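Local atomic coordinates of RsfP (Uncultured bacterium, PDB entry 4GLJ), a protein that probably cleaves methylthioadenosine with phosphate, as a purine nucleoside phosphorylase-type enzyme would, and binds the dye rhodamine B. Residues A[38-43]-A[82-87]; A[45-50]-A[61-66]. All coordinates share one frame; numbering follows the deposited sequence.

In the fold
From the N terminus, the chain runs through strands 16-20 and 33-36 before entering the loop 38-43; about 40 residues later helix 78-87 comes back to pack on it in contact 1. The loop so closed contains all of contact 2, where 45-50 meets 61-66 in the hairpin of strands 49-54 and 57-63; the two contacts therefore nest and do not cross. Helix 78-87 is the next regular element after strand 57-63, and its Ala84 packs on Pro45 and on Ile49, with Ala84 CB 3.7 Å from Ile49 CD1. Together the contacts tie helix 78-87 to the loop after strand 33-36 and to the hairpin, whose second strand leads into the turn that holds the phosphate.

Contact 1: A[38-43]-A[82-87]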
# COMPACT_ATOMS: atom_id res chain seq x y z
N ILE A 38 19.27 19.19 15.68
CA ILE A 38 19.94 17.91 15.80
C ILE A 38 20.16 17.41 14.35
O ILE A 38 19.20 17.40 13.58
CB ILE A 38 19.09 16.94 16.63
CG1 ILE A 38 19.00 17.46 18.07
CG2 ILE A 38 19.67 15.53 16.57
CD1 ILE A 38 18.01 16.76 18.96
N GLU A 39 21.38 17.04 13.99
CA GLU A 39 21.63 16.39 12.71
C GLU A 39 21.40 14.89 12.90
O GLU A 39 21.63 14.36 14.00
CB GLU A 39 23.05 16.64 12.24
CG GLU A 39 23.49 18.11 12.20
CD GLU A 39 23.05 18.85 10.92
OE1 GLU A 39 21.89 18.65 10.47
OE2 GLU A 39 23.89 19.63 10.37
N THR A 40 20.79 14.23 11.91
CA THR A 40 20.69 12.79 12.03
C THR A 40 21.16 12.15 10.72
O THR A 40 21.27 12.85 9.67
CB THR A 40 19.28 12.26 12.37
OG1 THR A 40 18.52 12.14 11.16
CG2 THR A 40 18.50 13.10 13.47
N PRO A 41 21.43 10.83 10.76
CA PRO A 41 21.74 10.15 9.50
C PRO A 41 20.55 10.13 8.52
O PRO A 41 20.76 9.76 7.35
CB PRO A 41 22.11 8.72 9.96
CG PRO A 41 22.55 8.89 11.40
CD PRO A 41 21.60 9.94 11.92
N TYR A 42 19.38 10.57 8.94
CA TYR A 42 18.16 10.58 8.10
C TYR A 42 17.77 12.00 7.72
O TYR A 42 16.66 12.24 7.30
CB TYR A 42 16.98 9.88 8.83
CG TYR A 42 17.44 8.52 9.19
CD1 TYR A 42 17.88 8.24 10.47
CD2 TYR A 42 17.51 7.51 8.24
CE1 TYR A 42 18.39 7.00 10.79
CE2 TYR A 42 18.02 6.26 8.57
CZ TYR A 42 18.46 6.05 9.88
OH TYR A 42 18.95 4.83 10.28
N GLY A 43 18.68 12.93 7.89
CA GLY A 43 18.45 14.32 7.58
C GLY A 43 17.85 15.02 8.77
O GLY A 43 17.98 14.54 9.91
N ILE A 82 12.46 10.55 15.13
CA ILE A 82 12.55 9.53 16.20
C ILE A 82 14.01 9.40 16.48
O ILE A 82 14.38 9.30 17.64
CB ILE A 82 11.89 8.18 15.69
CG1 ILE A 82 10.36 8.31 15.63
CG2 ILE A 82 12.27 7.03 16.62
CD1 ILE A 82 9.66 8.77 16.91
N TYR A 83 14.89 9.43 15.46
CA TYR A 83 16.31 9.28 15.72
C TYR A 83 16.80 10.45 16.62
O TYR A 83 17.57 10.28 17.61
CB TYR A 83 17.14 9.28 14.43
CG TYR A 83 18.59 8.80 14.63
CD1 TYR A 83 18.93 7.45 14.45
CD2 TYR A 83 19.62 9.68 15.02
CE1 TYR A 83 20.26 7.01 14.63
CE2 TYR A 83 20.95 9.24 15.20
CZ TYR A 83 21.24 7.89 15.01
OH TYR A 83 22.52 7.42 15.22
N ALA A 84 16.40 11.66 16.27
CA ALA A 84 16.79 12.85 17.06
C ALA A 84 16.35 12.73 18.55
O ALA A 84 17.11 13.06 19.44
CB ALA A 84 16.20 14.09 16.40
N LEU A 85 15.16 12.20 18.80
CA LEU A 85 14.63 12.13 20.17
C LEU A 85 15.42 11.04 20.88
O LEU A 85 15.80 11.21 22.03
CB LEU A 85 13.13 11.81 20.17
CG LEU A 85 12.23 12.93 19.63
CD1 LEU A 85 10.77 12.49 19.61
CD2 LEU A 85 12.37 14.23 20.46
N LYS A 86 15.69 9.92 20.19
CA LYS A 86 16.66 8.96 20.72
C LYS A 86 18.01 9.55 21.15
O LYS A 86 18.49 9.22 22.24
CB LYS A 86 16.90 7.79 19.74
CG LYS A 86 17.71 6.69 20.40
CD LYS A 86 16.83 6.03 21.51
CE LYS A 86 17.66 4.86 22.10
NZ LYS A 86 16.86 4.04 23.08
N THR A 87 18.60 10.44 20.36
CA THR A 87 19.86 11.03 20.74
C THR A 87 19.75 11.88 22.01
O THR A 87 20.76 12.12 22.69
CB THR A 87 20.52 11.88 19.63
OG1 THR A 87 19.78 13.10 19.45
CG2 THR A 87 20.65 11.10 18.32
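Pro41 lies over one face of the Tyr83 ring, its CD 3.7 Å from the ring centroid and 23° off the normal, a CH-pi contact. Tyr42 reaches the same ring differently: its CE1 edge approaches Tyr83 CD1 at 3.7 Å in an offset edge-to-face pair with planes at 61°. Thr40 adds CB against Tyr83 CD2 and lays its methyl CG2 beside Ala84 CB, 3.9 Å away. Ile38 CG2 also meets Ala84 CB, at 3.8 Å, and lies beside Thr87 OG1, which donates to Ala84 O. With CG anti to the backbone N (chi1 -166°), the Tyr83 ring projects from the helix toward the loop, and its OH is hydrogen-bonded to Ala294 N.

Behind this shell, Thr40 OG1 shapes the loop. It accepts from Tyr42 N at 2.9 Å, an ST turn, and donates to Gly43 O at 2.8 Å on a lone pair in the carbonyl plane. The loop between strands 33-36 and 49-54 is thus packed on helix 78-87, and Arg291 of helix 286-291 touches Pro41 and Tyr42. No hydrogen bond joins 38-43 to 82-87: apolar and aromatic packing attaches them, while Thr40 OG1 and the Gly43 N to Thr40 O bond brace the turn.

Contact 2: A[45-50]-A[61-66]; sequences PSDDIV and FLTRHG. With PO4 (phosphate ion), chain D.
Val50 and Phe61 form an antiparallel hydrogen-bonded pair in the beta hairpin of strands 49-54 and 57-63, part of the central mixed sheet of this phosphorylase-superfamily fold. Phe61 N donates to Val50 O at 2.7 Å, and Val50 N returns a bond to Phe61 O. Beyond this pair the strands part, and a water bridges them, donating to Asp48 O and Phe61 O and accepting from Thr63 N.

The second polar link lies at the turn from Thr63 to Gly66. Ser46 OG donates to Arg64 O at 2.6 Å, from 35° above the carbonyl plane; with OG anti to its own carbonyl carbon (chi1 -65°), the hydroxyl is carried to this turn. An alanine here would remove that hydroxyl and is likely to leave Arg64 O without this donor and the turn less firmly tied to the 45-50 segment. Asn81 OD1 and Arg70 NH2 hydrogen-bond Ser46 N and O respectively.

Apolar packing pairs Leu62 CD1 with Ile49 CG1 at 3.9 Å and Val50 CB with Phe61 CB; Leu62 CD1 also sits against the Asp47 carbonyl.

The turn also presents Arg64 and His65 to a phosphate ion, probably from the crystallisation liquor, which Thr199, Ser22 and Ala98 help to hold, consistent with the phosphate-substrate site of a phosphorylase. Glu203 forms a salt bridge with Arg64 NE, whereas Leu71 O bonds to His65 ND1, leaving NE2 directed at the anion. His65 also touches rhodamine B. Phosphate O4 is shared by Arg64 NH1 and His65 NE2, each 2.8 Å away.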
# COMPACT_ATOMS: atom_id res chain seq x y z
N PRO A 45 15.15 16.71 11.42
CA PRO A 45 13.80 16.55 11.97
C PRO A 45 12.87 17.62 11.42
O PRO A 45 13.39 18.56 10.77
CB PRO A 45 13.98 16.80 13.47
CG PRO A 45 15.43 16.59 13.68
CD PRO A 45 16.14 17.06 12.44
N SER A 46 11.57 17.49 11.72
CA SER A 46 10.56 18.38 11.18
C SER A 46 10.83 19.84 11.55
O SER A 46 10.53 20.71 10.76
CB SER A 46 9.22 18.03 11.71
OG SER A 46 8.76 16.78 11.31
N ASP A 47 11.40 20.10 12.73
CA ASP A 47 11.73 21.46 13.16
C ASP A 47 12.78 21.30 14.26
O ASP A 47 13.01 20.16 14.72
CB ASP A 47 10.44 22.05 13.75
CG ASP A 47 10.53 23.52 14.11
OD1 ASP A 47 11.50 24.23 13.71
OD2 ASP A 47 9.59 23.96 14.84
N ASP A 48 13.39 22.40 14.71
CA ASP A 48 14.24 22.37 15.90
C ASP A 48 13.42 21.80 17.06
O ASP A 48 12.25 22.09 17.19
CB ASP A 48 14.70 23.78 16.25
CG ASP A 48 15.65 24.37 15.21
OD1 ASP A 48 16.18 23.62 14.35
OD2 ASP A 48 15.88 25.58 15.26
N ILE A 49 14.00 20.89 17.82
CA ILE A 49 13.36 20.38 19.00
C ILE A 49 13.46 21.42 20.14
O ILE A 49 14.54 22.00 20.41
CB ILE A 49 13.98 19.03 19.31
CG1 ILE A 49 13.48 18.03 18.25
CG2 ILE A 49 13.64 18.54 20.72
CD1 ILE A 49 14.47 16.92 18.04
N VAL A 50 12.31 21.73 20.74
CA VAL A 50 12.28 22.64 21.91
C VAL A 50 12.41 21.84 23.24
O VAL A 50 11.70 20.85 23.48
CB VAL A 50 11.02 23.53 21.99
CG1 VAL A 50 11.06 24.42 23.25
CG2 VAL A 50 10.90 24.47 20.79
N PHE A 61 9.92 18.84 22.99
CA PHE A 61 8.68 19.08 22.24
C PHE A 61 9.07 19.16 20.75
O PHE A 61 9.99 19.92 20.39
CB PHE A 61 7.94 20.39 22.63
CG PHE A 61 6.69 20.61 21.80
CD1 PHE A 61 5.54 19.83 22.03
CD2 PHE A 61 6.69 21.50 20.70
CE1 PHE A 61 4.39 19.98 21.22
CE2 PHE A 61 5.55 21.64 19.88
CZ PHE A 61 4.40 20.89 20.15
N LEU A 62 8.43 18.33 19.94
CA LEU A 62 8.75 18.31 18.48
C LEU A 62 7.40 18.55 17.76
O LEU A 62 6.43 17.83 18.02
CB LEU A 62 9.34 16.95 18.11
CG LEU A 62 9.60 16.72 16.60
CD1 LEU A 62 10.27 17.98 16.06
CD2 LEU A 62 10.56 15.55 16.44
N THR A 63 7.31 19.59 16.92
CA THR A 63 6.09 19.84 16.12
C THR A 63 6.18 18.98 14.93
O THR A 63 7.03 19.23 14.08
CB THR A 63 6.06 21.27 15.58
OG1 THR A 63 6.26 22.14 16.68
CG2 THR A 63 4.71 21.54 14.97
N ARG A 64 5.32 17.95 14.84
CA ARG A 64 5.41 17.02 13.76
C ARG A 64 5.39 17.65 12.31
O ARG A 64 6.15 17.22 11.39
CB ARG A 64 4.24 16.00 13.95
CG ARG A 64 4.26 14.97 12.89
CD ARG A 64 3.13 13.98 13.03
NE ARG A 64 3.15 13.20 14.28
CZ ARG A 64 2.26 13.25 15.27
NH1 ARG A 64 1.27 14.14 15.29
NH2 ARG A 64 2.40 12.42 16.33
N HIS A 65 4.51 18.63 12.12
CA HIS A 65 4.32 19.25 10.78
C HIS A 65 5.22 20.39 10.49
O HIS A 65 5.13 20.95 9.40
CB HIS A 65 2.88 19.66 10.56
CG HIS A 65 1.92 18.49 10.51
ND1 HIS A 65 1.79 17.72 9.41
CD2 HIS A 65 1.13 17.91 11.49
CE1 HIS A 65 0.88 16.74 9.64
NE2 HIS A 65 0.50 16.83 10.92
N GLY A 66 6.14 20.68 11.41
CA GLY A 66 7.06 21.83 11.35
C GLY A 66 6.40 23.14 11.70
O GLY A 66 5.17 23.23 11.83
P PO4 D . -1.60 14.99 13.22
O1 PO4 D . -2.33 15.55 12.03
O2 PO4 D . -2.24 15.71 14.38
O3 PO4 D . -1.86 13.53 13.18
O4 PO4 D . -0.10 15.28 13.19
O HOH W 1 9.47 21.65 17.78